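Local coordinates for pili retraction protein PilT (PDB 5FL3) that probably binds and hydrolyses ATP as a secretion-type ATPase that would drive the retraction of pili, at residues A[105-113]-A[170-178]; A[12-20]-A[82-90]. All coordinates share one frame; numbering follows the deposited sequence.

Contact 1. Residues A[105-113]-A[170-178]; sequences MRVVSEVIP and DPIEFLHKH
Two oxygens of residues 170-178 share the Arg106 NH1 nitrogen. Arg106 NH1 donates to Ile172 O at 3.1 Å, with that carbonyl oxygen tilted 25° out of the guanidinium plane. A second, weak and bent bond runs from Arg106 NH1 to Glu173 OE1 at 3.2 Å and also forms a salt bridge. The carboxylate is turned 72° from the guanidinium, and the two side chains meet nearly perpendicular, so the groups do not pair in the side-by-side, two-bond manner. A bend in the arginine chain at chi3 (51°) turns the guanidinium so that one face lies over Pro171, whose CG is 3.3 Å from Arg106 NH2. Replacing Arg106 by a leucine would probably leave the Glu173 carboxylate without its charged mate and that proline with less cover.

Where strand 100-108 gives way to the chain leading toward the nucleotide, a single parallel beta bridge pairs Ser109 with Phe174. Its evidence is a pair of bonds: Leu175 N reaches Ser109 O at 3.1 Å in a fairly straight bond, while Ser109 N to Glu173 O is weak. The bridge thus joins the N-terminal sheet to the loop after strand 164-169 of the P-loop ATPase core, where the Glu173 side chain lies about 4 Å from that of the ADP-binding residue Ser147. Ser109 OG accepts a hydrogen bond from Val111 N, an ST turn.

Beside the bridge, Val108 CG1 packs on Leu175 CG at 3.7 Å. Val111 O sits at the edge of the Phe174 ring, and Ile112 CD1 comes obliquely to the His176 ring, 3.4 Å from its CE1.

Contact 2. Residues A[12-20]-A[82-90]; sequences LVEMLKAMV and YTIPGVARF
Val20 and Phe90 come at each other head-on from the two segments, the valine CG2 meeting the phenyl ring at its edge, 3.5 Å from Phe90 CZ. Val20 CG2 also lies 4.0 Å from Ala88 CB. One turn earlier in the helix, Leu16 passes Ile84 at a slant, its CB 3.7 Å from Ile84 CD1, while its CD1 comes obliquely to the Tyr82 ring. Val13 and Ile84 instead run alongside with their ends pointing opposite ways, Val13 CG1 on Ile84 CG2.

These side chains form the face on which helix 11-21 crosses the hairpin of strands 78-84 and 88-97, part of the six-stranded antiparallel sheet. The local axes of helix and strand 82-84 stand 85° apart, 10.5 Å at closest approach. Near the hairpin end a classic beta bulge sets Val87 and Ala88 both against Ile84, whose O accepts from Val87 N at 2.8 Å and from Ala88 N. Both bulge residues have their CB directed toward the helix.

Lys17 lies across Val87, nearly perpendicular to it. With its CG anti to the backbone N (chi1 -173°), the lysine lays its aliphatic part on both valine methyls, Lys17 CD being 3.6 Å from Val87 CG2.

From the N terminus, helix 11-21 comes first, and contact 2 closes when the chain returns in the hairpin of residues 82-90, some 60 residues later. The chain then runs along strand 88-97, turns back through strand 100-108 and opens contact 1, which closes at residues 170-178 after 56 more residues. The two closures follow in series, neither nesting nor crossing. Their centres lie 14 Å apart, and the two contacts touch through neighbouring strands of one antiparallel sheet: Val108 N is 2.6 Å from Arg89 O, a probable hydrogen bond. Contact 2 thus lies within the N-terminal unit, whereas contact 1 joins that unit to the nucleotide-binding core.

Contact 1. Residues A[105-113]-A[170-178]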
ATOM      1  N   MET A 105      -8.415 -14.072  -8.978  1.00 37.71           N
ATOM      2  CA  MET A 105      -7.389 -14.623  -8.119  1.00 36.40           C
ATOM      3  C   MET A 105      -6.317 -13.579  -7.852  1.00 38.27           C
ATOM      4  O   MET A 105      -5.788 -12.983  -8.801  1.00 39.21           O
ATOM      5  CB  MET A 105      -6.787 -15.853  -8.772  1.00 34.51           C
ATOM      6  CG  MET A 105      -7.842 -16.764  -9.330  1.00 36.96           C
ATOM      7  SD  MET A 105      -7.139 -18.268 -10.004  1.00 47.32           S
ATOM      8  CE  MET A 105      -6.218 -18.895  -8.600  1.00 43.43           C
ATOM      9  N   ARG A 106      -6.013 -13.338  -6.577  1.00 35.49           N
ATOM     10  CA  ARG A 106      -4.911 -12.433  -6.219  1.00 41.38           C
ATOM     11  C   ARG A 106      -3.686 -13.200  -5.708  1.00 39.95           C
ATOM     12  O   ARG A 106      -3.802 -14.084  -4.853  1.00 39.87           O
ATOM     13  CB  ARG A 106      -5.368 -11.426  -5.163  1.00 40.47           C
ATOM     14  CG  ARG A 106      -4.274 -10.479  -4.703  1.00 39.88           C
ATOM     15  CD  ARG A 106      -4.824  -9.501  -3.681  1.00 45.18           C
ATOM     16  NE  ARG A 106      -5.530 -10.218  -2.620  1.00 49.27           N
ATOM     17  CZ  ARG A 106      -4.939 -10.735  -1.544  1.00 46.51           C
ATOM     18  NH1 ARG A 106      -3.623 -10.603  -1.382  1.00 47.17           N
ATOM     19  NH2 ARG A 106      -5.660 -11.383  -0.633  1.00 42.18           N
ATOM     20  N   VAL A 107      -2.509 -12.879  -6.228  1.00 34.99           N
ATOM     21  CA  VAL A 107      -1.309 -13.538  -5.725  1.00 39.89           C
ATOM     22  C   VAL A 107      -0.857 -12.910  -4.407  1.00 39.17           C
ATOM     23  O   VAL A 107      -0.671 -11.709  -4.339  1.00 45.13           O
ATOM     24  CB  VAL A 107      -0.149 -13.472  -6.730  1.00 42.40           C
ATOM     25  CG1 VAL A 107       1.069 -14.265  -6.203  1.00 38.68           C
ATOM     26  CG2 VAL A 107      -0.599 -13.982  -8.099  1.00 37.81           C
ATOM     27  N   VAL A 108      -0.718 -13.721  -3.360  1.00 40.78           N
ATOM     28  CA  VAL A 108      -0.152 -13.274  -2.084  1.00 39.24           C
ATOM     29  C   VAL A 108       1.344 -13.519  -2.169  1.00 41.31           C
ATOM     30  O   VAL A 108       1.769 -14.669  -2.132  1.00 46.07           O
ATOM     31  CB  VAL A 108      -0.745 -14.052  -0.864  1.00 37.76           C
ATOM     32  CG1 VAL A 108      -0.396 -13.373   0.450  1.00 35.88           C
ATOM     33  CG2 VAL A 108      -2.262 -14.226  -0.997  1.00 33.86           C
ATOM     34  N   SER A 109       2.159 -12.483  -2.318  1.00 40.29           N
ATOM     35  CA  SER A 109       3.580 -12.760  -2.511  1.00 46.22           C
ATOM     36  C   SER A 109       4.339 -12.910  -1.208  1.00 46.29           C
ATOM     37  O   SER A 109       4.004 -12.300  -0.189  1.00 44.71           O
ATOM     38  CB  SER A 109       4.268 -11.683  -3.341  1.00 52.97           C
ATOM     39  OG  SER A 109       5.524 -12.180  -3.830  1.00 55.74           O
ATOM     40  N   GLU A 110       5.372 -13.737  -1.263  1.00 46.69           N
ATOM     41  CA  GLU A 110       6.241 -13.944  -0.127  1.00 48.70           C
ATOM     42  C   GLU A 110       7.607 -13.396  -0.448  1.00 45.43           C
ATOM     43  O   GLU A 110       8.551 -13.598   0.295  1.00 49.17           O
ATOM     44  CB  GLU A 110       6.324 -15.416   0.212  1.00 50.08           C
ATOM     45  CG  GLU A 110       5.004 -16.128   0.058  1.00 54.78           C
ATOM     46  CD  GLU A 110       5.074 -17.536   0.593  1.00 66.73           C
ATOM     47  OE1 GLU A 110       5.699 -17.710   1.671  1.00 59.19           O
ATOM     48  OE2 GLU A 110       4.522 -18.456  -0.066  1.00 71.96           O
ATOM     49  N   VAL A 111       7.701 -12.696  -1.571  1.00 45.80           N
ATOM     50  CA  VAL A 111       8.966 -12.143  -2.022  1.00 42.89           C
ATOM     51  C   VAL A 111       8.927 -10.623  -1.927  1.00 42.41           C
ATOM     52  O   VAL A 111       8.165  -9.966  -2.636  1.00 45.43           O
ATOM     53  CB  VAL A 111       9.292 -12.579  -3.465  1.00 42.69           C
ATOM     54  CG1 VAL A 111      10.463 -11.781  -4.004  1.00 37.11           C
ATOM     55  CG2 VAL A 111       9.579 -14.076  -3.510  1.00 40.26           C
ATOM     56  N   ILE A 112       9.756 -10.079  -1.044  1.00 40.22           N
ATOM     57  CA  ILE A 112       9.719  -8.671  -0.719  1.00 38.92           C
ATOM     58  C   ILE A 112      10.808  -7.898  -1.425  1.00 42.70           C
ATOM     59  O   ILE A 112      11.990  -8.136  -1.202  1.00 44.51           O
ATOM     60  CB  ILE A 112       9.864  -8.434   0.785  1.00 37.90           C
ATOM     61  CG1 ILE A 112       8.635  -8.980   1.517  1.00 37.90           C
ATOM     62  CG2 ILE A 112      10.086  -6.940   1.070  1.00 34.26           C
ATOM     63  CD1 ILE A 112       8.784  -8.972   3.024  1.00 40.17           C
ATOM     64  N   PRO A 113      10.403  -6.948  -2.271  1.00 40.98           N
ATOM     65  CA  PRO A 113      11.348  -6.138  -3.037  1.00 40.79           C
ATOM     66  C   PRO A 113      12.241  -5.316  -2.114  1.00 43.68           C
ATOM     67  O   PRO A 113      11.806  -4.952  -1.020  1.00 42.68           O
ATOM     68  CB  PRO A 113      10.428  -5.234  -3.871  1.00 42.98           C
ATOM     69  CG  PRO A 113       9.092  -5.930  -3.878  1.00 36.81           C
ATOM     70  CD  PRO A 113       9.002  -6.576  -2.547  1.00 35.79           C
ATOM     71  N   ASP A 170      -6.333  -5.864   5.292  1.00 32.04           N
ATOM     72  CA  ASP A 170      -7.560  -6.154   4.578  1.00 38.32           C
ATOM     73  C   ASP A 170      -7.383  -5.964   3.072  1.00 38.83           C
ATOM     74  O   ASP A 170      -7.666  -4.878   2.545  1.00 37.07           O
ATOM     75  CB  ASP A 170      -8.693  -5.263   5.095  1.00 35.13           C
ATOM     76  CG  ASP A 170     -10.027  -5.609   4.479  1.00 35.49           C
ATOM     77  OD1 ASP A 170     -10.125  -6.673   3.831  1.00 38.72           O
ATOM     78  OD2 ASP A 170     -10.985  -4.835   4.665  1.00 37.56           O
ATOM     79  N   PRO A 171      -6.897  -7.011   2.381  1.00 39.78           N
ATOM     80  CA  PRO A 171      -6.446  -8.311   2.920  1.00 40.81           C
ATOM     81  C   PRO A 171      -4.916  -8.345   3.165  1.00 37.05           C
ATOM     82  O   PRO A 171      -4.245  -7.335   2.940  1.00 35.92           O
ATOM     83  CB  PRO A 171      -6.820  -9.284   1.799  1.00 33.36           C
ATOM     84  CG  PRO A 171      -6.519  -8.456   0.544  1.00 34.58           C
ATOM     85  CD  PRO A 171      -6.770  -6.977   0.911  1.00 34.20           C
ATOM     86  N   ILE A 172      -4.371  -9.477   3.600  1.00 35.04           N
ATOM     87  CA  ILE A 172      -2.911  -9.607   3.690  1.00 39.30           C
ATOM     88  C   ILE A 172      -2.329  -9.690   2.290  1.00 40.98           C
ATOM     89  O   ILE A 172      -2.695 -10.588   1.534  1.00 41.57           O
ATOM     90  CB  ILE A 172      -2.461 -10.852   4.482  1.00 36.36           C
ATOM     91  CG1 ILE A 172      -2.938 -10.779   5.924  1.00 32.47           C
ATOM     92  CG2 ILE A 172      -0.945 -10.969   4.453  1.00 39.54           C
ATOM     93  CD1 ILE A 172      -2.640 -12.000   6.708  1.00 33.42           C
ATOM     94  N   GLU A 173      -1.440  -8.756   1.952  1.00 40.55           N
ATOM     95  CA  GLU A 173      -0.875  -8.663   0.608  1.00 40.18           C
ATOM     96  C   GLU A 173       0.485  -9.351   0.534  1.00 37.47           C
ATOM     97  O   GLU A 173       0.833  -9.951  -0.477  1.00 41.41           O
ATOM     98  CB  GLU A 173      -0.752  -7.193   0.164  1.00 45.64           C
ATOM     99  CG  GLU A 173      -2.087  -6.406   0.038  1.00 41.13           C
ATOM    100  CD  GLU A 173      -2.932  -6.845  -1.154  1.00 54.36           C
ATOM    101  OE1 GLU A 173      -2.442  -7.700  -1.942  1.00 57.07           O
ATOM    102  OE2 GLU A 173      -4.091  -6.350  -1.299  1.00 53.63           O
ATOM    103  N   PHE A 174       1.243  -9.263   1.618  1.00 42.44           N
ATOM    104  CA  PHE A 174       2.555  -9.898   1.727  1.00 37.14           C
ATOM    105  C   PHE A 174       2.626 -10.789   2.956  1.00 41.89           C
ATOM    106  O   PHE A 174       2.138 -10.408   4.025  1.00 42.24           O
ATOM    107  CB  PHE A 174       3.653  -8.845   1.802  1.00 36.45           C
ATOM    108  CG  PHE A 174       3.881  -8.136   0.517  1.00 38.37           C
ATOM    109  CD1 PHE A 174       4.770  -8.645  -0.418  1.00 39.15           C
ATOM    110  CD2 PHE A 174       3.204  -6.964   0.231  1.00 34.65           C
ATOM    111  CE1 PHE A 174       4.980  -7.993  -1.610  1.00 40.76           C
ATOM    112  CE2 PHE A 174       3.407  -6.310  -0.958  1.00 34.64           C
ATOM    113  CZ  PHE A 174       4.292  -6.822  -1.883  1.00 38.70           C
ATOM    114  N   LEU A 175       3.229 -11.970   2.805  1.00 44.48           N
ATOM    115  CA  LEU A 175       3.473 -12.872   3.934  1.00 41.41           C
ATOM    116  C   LEU A 175       4.905 -12.732   4.458  1.00 40.67           C
ATOM    117  O   LEU A 175       5.879 -12.919   3.721  1.00 42.94           O
ATOM    118  CB  LEU A 175       3.203 -14.315   3.536  1.00 36.40           C
ATOM    119  CG  LEU A 175       1.744 -14.576   3.209  1.00 41.33           C
ATOM    120  CD1 LEU A 175       1.592 -15.957   2.584  1.00 42.57           C
ATOM    121  CD2 LEU A 175       0.888 -14.428   4.464  1.00 35.88           C
ATOM    122  N   HIS A 176       5.028 -12.392   5.734  1.00 39.12           N
ATOM    123  CA  HIS A 176       6.337 -12.274   6.364  1.00 40.02           C
ATOM    124  C   HIS A 176       6.639 -13.514   7.165  1.00 40.57           C
ATOM    125  O   HIS A 176       5.762 -14.052   7.852  1.00 43.74           O
ATOM    126  CB  HIS A 176       6.406 -11.063   7.288  1.00 38.70           C
ATOM    127  CG  HIS A 176       6.206  -9.757   6.595  1.00 36.33           C
ATOM    128  ND1 HIS A 176       7.246  -9.044   6.040  1.00 36.88           N
ATOM    129  CD2 HIS A 176       5.089  -9.025   6.377  1.00 34.52           C
ATOM    130  CE1 HIS A 176       6.777  -7.925   5.515  1.00 35.44           C
ATOM    131  NE2 HIS A 176       5.470  -7.893   5.702  1.00 32.99           N
ATOM    132  N   LYS A 177       7.877 -13.977   7.086  1.00 43.42           N
ATOM    133  CA  LYS A 177       8.297 -15.021   7.999  1.00 46.15           C
ATOM    134  C   LYS A 177       9.012 -14.374   9.189  1.00 38.58           C
ATOM    135  O   LYS A 177       9.398 -13.212   9.135  1.00 40.02           O
ATOM    136  CB  LYS A 177       9.176 -16.049   7.288  1.00 45.16           C
ATOM    137  CG  LYS A 177      10.445 -15.492   6.735  1.00 50.85           C
ATOM    138  CD  LYS A 177      11.170 -16.518   5.895  1.00 57.25           C
ATOM    139  CE  LYS A 177      12.513 -15.976   5.411  1.00 61.40           C
ATOM    140  NZ  LYS A 177      13.498 -15.837   6.535  1.00 63.10           N
ATOM    141  N   HIS A 178       9.116 -15.114  10.279  1.00 37.60           N
ATOM    142  CA  HIS A 178       9.887 -14.704  11.448  1.00 38.91           C
ATOM    143  C   HIS A 178      11.360 -14.572  11.041  1.00 40.70           C
ATOM    144  O   HIS A 178      11.916 -15.443  10.368  1.00 40.12           O
ATOM    145  CB  HIS A 178       9.665 -15.727  12.584  1.00 38.37           C
ATOM    146  CG  HIS A 178      10.687 -15.695  13.682  1.00 49.75           C
ATOM    147  ND1 HIS A 178      10.793 -14.653  14.585  1.00 48.92           N
ATOM    148  CD2 HIS A 178      11.620 -16.610  14.057  1.00 49.42           C
ATOM    149  CE1 HIS A 178      11.761 -14.914  15.448  1.00 50.56           C
ATOM    150  NE2 HIS A 178      12.280 -16.096  15.147  1.00 52.74           N
TER

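Contact 2. Residues A[12-20]-A[82-90]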
ATOM      1  N   LEU A  12      -4.364 -26.033 -16.244  1.00 60.61           N
ATOM      2  CA  LEU A  12      -4.713 -24.926 -15.360  1.00 58.60           C
ATOM      3  C   LEU A  12      -3.525 -24.530 -14.518  1.00 57.81           C
ATOM      4  O   LEU A  12      -3.085 -23.367 -14.527  1.00 52.17           O
ATOM      5  CB  LEU A  12      -5.879 -25.302 -14.440  1.00 59.75           C
ATOM      6  CG  LEU A  12      -6.280 -24.255 -13.397  1.00 51.61           C
ATOM      7  CD1 LEU A  12      -6.742 -22.989 -14.102  1.00 57.70           C
ATOM      8  CD2 LEU A  12      -7.370 -24.770 -12.456  1.00 51.11           C
ATOM      9  N   VAL A  13      -3.009 -25.519 -13.795  1.00 56.17           N
ATOM     10  CA  VAL A  13      -1.902 -25.306 -12.887  1.00 55.63           C
ATOM     11  C   VAL A  13      -0.703 -24.746 -13.632  1.00 54.32           C
ATOM     12  O   VAL A  13       0.017 -23.892 -13.118  1.00 55.29           O
ATOM     13  CB  VAL A  13      -1.536 -26.603 -12.170  1.00 55.96           C
ATOM     14  CG1 VAL A  13      -0.195 -26.471 -11.453  1.00 52.37           C
ATOM     15  CG2 VAL A  13      -2.647 -26.960 -11.198  1.00 53.63           C
ATOM     16  N   GLU A  14      -0.523 -25.202 -14.866  1.00 55.61           N
ATOM     17  CA  GLU A  14       0.561 -24.716 -15.695  1.00 56.58           C
ATOM     18  C   GLU A  14       0.336 -23.271 -16.128  1.00 53.82           C
ATOM     19  O   GLU A  14       1.252 -22.439 -16.044  1.00 52.07           O
ATOM     20  CB  GLU A  14       0.749 -25.636 -16.907  1.00 66.16           C
ATOM     21  CG  GLU A  14       1.958 -26.575 -16.763  1.00 72.07           C
ATOM     22  CD  GLU A  14       1.789 -27.903 -17.487  1.00 79.18           C
ATOM     23  OE1 GLU A  14       1.183 -27.928 -18.582  1.00 78.95           O
ATOM     24  OE2 GLU A  14       2.259 -28.928 -16.951  1.00 84.31           O
ATOM     25  N   MET A  15      -0.878 -22.968 -16.578  1.00 54.00           N
ATOM     26  CA  MET A  15      -1.239 -21.592 -16.939  1.00 52.89           C
ATOM     27  C   MET A  15      -1.054 -20.591 -15.788  1.00 51.77           C
ATOM     28  O   MET A  15      -0.419 -19.537 -15.969  1.00 45.42           O
ATOM     29  CB  MET A  15      -2.682 -21.529 -17.420  1.00 50.39           C
ATOM     30  CG  MET A  15      -3.110 -20.138 -17.863  1.00 52.11           C
ATOM     31  SD  MET A  15      -4.883 -20.059 -18.161  1.00 52.08           S
ATOM     32  CE  MET A  15      -5.497 -20.456 -16.513  1.00 42.10           C
ATOM     33  N   LEU A  16      -1.622 -20.927 -14.625  1.00 46.28           N
ATOM     34  CA  LEU A  16      -1.461 -20.132 -13.412  1.00 45.20           C
ATOM     35  C   LEU A  16       0.009 -19.884 -13.113  1.00 48.06           C
ATOM     36  O   LEU A  16       0.420 -18.751 -12.815  1.00 48.78           O
ATOM     37  CB  LEU A  16      -2.137 -20.816 -12.220  1.00 46.33           C
ATOM     38  CG  LEU A  16      -3.674 -20.877 -12.205  1.00 49.00           C
ATOM     39  CD1 LEU A  16      -4.166 -21.747 -11.066  1.00 47.49           C
ATOM     40  CD2 LEU A  16      -4.286 -19.504 -12.075  1.00 43.51           C
ATOM     41  N   LYS A  17       0.800 -20.946 -13.213  1.00 47.94           N
ATOM     42  CA  LYS A  17       2.227 -20.881 -12.929  1.00 51.48           C
ATOM     43  C   LYS A  17       2.929 -19.951 -13.929  1.00 48.93           C
ATOM     44  O   LYS A  17       3.784 -19.150 -13.554  1.00 48.70           O
ATOM     45  CB  LYS A  17       2.829 -22.294 -12.948  1.00 55.33           C
ATOM     46  CG  LYS A  17       4.295 -22.407 -12.498  1.00 63.81           C
ATOM     47  CD  LYS A  17       4.641 -23.853 -12.068  1.00 65.52           C
ATOM     48  CE  LYS A  17       6.084 -24.258 -12.396  1.00 63.75           C
ATOM     49  NZ  LYS A  17       6.381 -25.650 -11.923  1.00 65.85           N
ATOM     50  N   ALA A  18       2.548 -20.038 -15.196  1.00 44.05           N
ATOM     51  CA  ALA A  18       3.100 -19.135 -16.193  1.00 44.47           C
ATOM     52  C   ALA A  18       2.695 -17.685 -15.896  1.00 48.07           C
ATOM     53  O   ALA A  18       3.537 -16.770 -15.932  1.00 46.67           O
ATOM     54  CB  ALA A  18       2.647 -19.539 -17.581  1.00 44.23           C
ATOM     55  N   MET A  19       1.407 -17.487 -15.597  1.00 43.39           N
ATOM     56  CA  MET A  19       0.903 -16.169 -15.208  1.00 46.73           C
ATOM     57  C   MET A  19       1.686 -15.579 -14.027  1.00 44.19           C
ATOM     58  O   MET A  19       2.142 -14.429 -14.080  1.00 37.74           O
ATOM     59  CB  MET A  19      -0.603 -16.241 -14.886  1.00 46.32           C
ATOM     60  CG  MET A  19      -1.445 -16.553 -16.126  1.00 47.08           C
ATOM     61  SD  MET A  19      -3.227 -16.450 -15.960  1.00 50.25           S
ATOM     62  CE  MET A  19      -3.494 -17.722 -14.792  1.00 43.94           C
ATOM     63  N   VAL A  20       1.868 -16.368 -12.974  1.00 41.95           N
ATOM     64  CA  VAL A  20       2.636 -15.876 -11.840  1.00 41.68           C
ATOM     65  C   VAL A  20       4.068 -15.503 -12.248  1.00 44.37           C
ATOM     66  O   VAL A  20       4.573 -14.450 -11.844  1.00 40.78           O
ATOM     67  CB  VAL A  20       2.674 -16.904 -10.703  1.00 47.33           C
ATOM     68  CG1 VAL A  20       3.525 -16.383  -9.566  1.00 41.15           C
ATOM     69  CG2 VAL A  20       1.260 -17.223 -10.225  1.00 39.41           C
ATOM     70  N   TYR A  82      -6.052 -20.586  -2.022  1.00 45.58           N
ATOM     71  CA  TYR A  82      -5.637 -21.710  -2.829  1.00 43.77           C
ATOM     72  C   TYR A  82      -4.137 -21.637  -3.074  1.00 49.26           C
ATOM     73  O   TYR A  82      -3.599 -20.572  -3.376  1.00 45.61           O
ATOM     74  CB  TYR A  82      -6.406 -21.744  -4.141  1.00 46.18           C
ATOM     75  CG  TYR A  82      -5.823 -22.715  -5.137  1.00 52.12           C
ATOM     76  CD1 TYR A  82      -6.091 -24.078  -5.051  1.00 51.08           C
ATOM     77  CD2 TYR A  82      -5.000 -22.270  -6.163  1.00 52.83           C
ATOM     78  CE1 TYR A  82      -5.549 -24.964  -5.952  1.00 48.99           C
ATOM     79  CE2 TYR A  82      -4.454 -23.150  -7.070  1.00 54.34           C
ATOM     80  CZ  TYR A  82      -4.730 -24.495  -6.960  1.00 55.87           C
ATOM     81  OH  TYR A  82      -4.185 -25.367  -7.875  1.00 63.23           O
ATOM     82  N   THR A  83      -3.455 -22.768  -2.935  1.00 49.71           N
ATOM     83  CA  THR A  83      -2.008 -22.764  -3.087  1.00 51.58           C
ATOM     84  C   THR A  83      -1.498 -23.730  -4.149  1.00 51.14           C
ATOM     85  O   THR A  83      -1.915 -24.881  -4.204  1.00 53.02           O
ATOM     86  CB  THR A  83      -1.344 -23.107  -1.776  1.00 50.55           C
ATOM     87  OG1 THR A  83      -2.025 -22.415  -0.730  1.00 52.43           O
ATOM     88  CG2 THR A  83       0.122 -22.694  -1.806  1.00 53.52           C
ATOM     89  N   ILE A  84      -0.611 -23.249  -5.008  1.00 46.58           N
ATOM     90  CA  ILE A  84       0.146 -24.153  -5.853  1.00 52.15           C
ATOM     91  C   ILE A  84       1.527 -24.283  -5.221  1.00 56.42           C
ATOM     92  O   ILE A  84       2.356 -23.365  -5.327  1.00 54.21           O
ATOM     93  CB  ILE A  84       0.267 -23.662  -7.295  1.00 51.39           C
ATOM     94  CG1 ILE A  84      -1.108 -23.390  -7.887  1.00 49.54           C
ATOM     95  CG2 ILE A  84       0.998 -24.690  -8.153  1.00 48.27           C
ATOM     96  CD1 ILE A  84      -1.026 -22.832  -9.284  1.00 50.83           C
ATOM     97  N   PRO A  85       1.764 -25.414  -4.530  1.00 60.49           N
ATOM     98  CA  PRO A  85       2.983 -25.644  -3.743  1.00 61.11           C
ATOM     99  C   PRO A  85       4.250 -25.182  -4.454  1.00 60.52           C
ATOM    100  O   PRO A  85       4.521 -25.580  -5.586  1.00 59.19           O
ATOM    101  CB  PRO A  85       2.973 -27.156  -3.541  1.00 59.57           C
ATOM    102  CG  PRO A  85       1.499 -27.475  -3.442  1.00 54.25           C
ATOM    103  CD  PRO A  85       0.849 -26.573  -4.474  1.00 55.65           C
ATOM    104  N   GLY A  86       4.985 -24.290  -3.800  1.00 62.89           N
ATOM    105  CA  GLY A  86       6.240 -23.809  -4.332  1.00 59.10           C
ATOM    106  C   GLY A  86       6.092 -22.949  -5.561  1.00 62.09           C
ATOM    107  O   GLY A  86       7.042 -22.780  -6.317  1.00 67.95           O
ATOM    108  N   VAL A  87       4.903 -22.392  -5.767  1.00 65.94           N
ATOM    109  CA  VAL A  87       4.672 -21.492  -6.900  1.00 57.09           C
ATOM    110  C   VAL A  87       4.065 -20.167  -6.429  1.00 51.90           C
ATOM    111  O   VAL A  87       4.648 -19.098  -6.621  1.00 51.84           O
ATOM    112  CB  VAL A  87       3.760 -22.149  -7.953  1.00 57.89           C
ATOM    113  CG1 VAL A  87       3.508 -21.203  -9.107  1.00 58.89           C
ATOM    114  CG2 VAL A  87       4.382 -23.445  -8.453  1.00 56.32           C
ATOM    115  N   ALA A  88       2.899 -20.246  -5.799  1.00 47.41           N
ATOM    116  CA  ALA A  88       2.239 -19.058  -5.293  1.00 41.84           C
ATOM    117  C   ALA A  88       1.134 -19.416  -4.331  1.00 43.66           C
ATOM    118  O   ALA A  88       0.637 -20.554  -4.318  1.00 44.61           O
ATOM    119  CB  ALA A  88       1.676 -18.241  -6.429  1.00 43.41           C
ATOM    120  N   ARG A  89       0.758 -18.423  -3.530  1.00 47.04           N
ATOM    121  CA  ARG A  89      -0.461 -18.449  -2.732  1.00 42.36           C
ATOM    122  C   ARG A  89      -1.427 -17.435  -3.303  1.00 41.71           C
ATOM    123  O   ARG A  89      -1.030 -16.294  -3.607  1.00 38.68           O
ATOM    124  CB  ARG A  89      -0.186 -18.130  -1.265  1.00 44.16           C
ATOM    125  CG  ARG A  89       0.871 -18.993  -0.603  1.00 50.13           C
ATOM    126  CD  ARG A  89       0.573 -19.135   0.874  1.00 55.89           C
ATOM    127  NE  ARG A  89       1.676 -19.746   1.609  1.00 67.82           N
ATOM    128  CZ  ARG A  89       1.647 -20.018   2.914  1.00 79.34           C
ATOM    129  NH1 ARG A  89       0.557 -19.749   3.638  1.00 76.10           N
ATOM    130  NH2 ARG A  89       2.706 -20.570   3.499  1.00 84.44           N
ATOM    131  N   PHE A  90      -2.687 -17.859  -3.437  1.00 43.86           N
ATOM    132  CA  PHE A  90      -3.768 -17.048  -3.996  1.00 39.34           C
ATOM    133  C   PHE A  90      -4.894 -16.875  -3.001  1.00 39.66           C
ATOM    134  O   PHE A  90      -5.232 -17.800  -2.274  1.00 41.94           O
ATOM    135  CB  PHE A  90      -4.355 -17.685  -5.270  1.00 40.15           C
ATOM    136  CG  PHE A  90      -3.346 -17.965  -6.354  1.00 39.07           C
ATOM    137  CD1 PHE A  90      -3.034 -16.993  -7.305  1.00 40.66           C
ATOM    138  CD2 PHE A  90      -2.726 -19.207  -6.440  1.00 41.06           C
ATOM    139  CE1 PHE A  90      -2.104 -17.248  -8.325  1.00 34.18           C
ATOM    140  CE2 PHE A  90      -1.786 -19.474  -7.453  1.00 44.66           C
ATOM    141  CZ  PHE A  90      -1.476 -18.487  -8.393  1.00 37.60           C
TER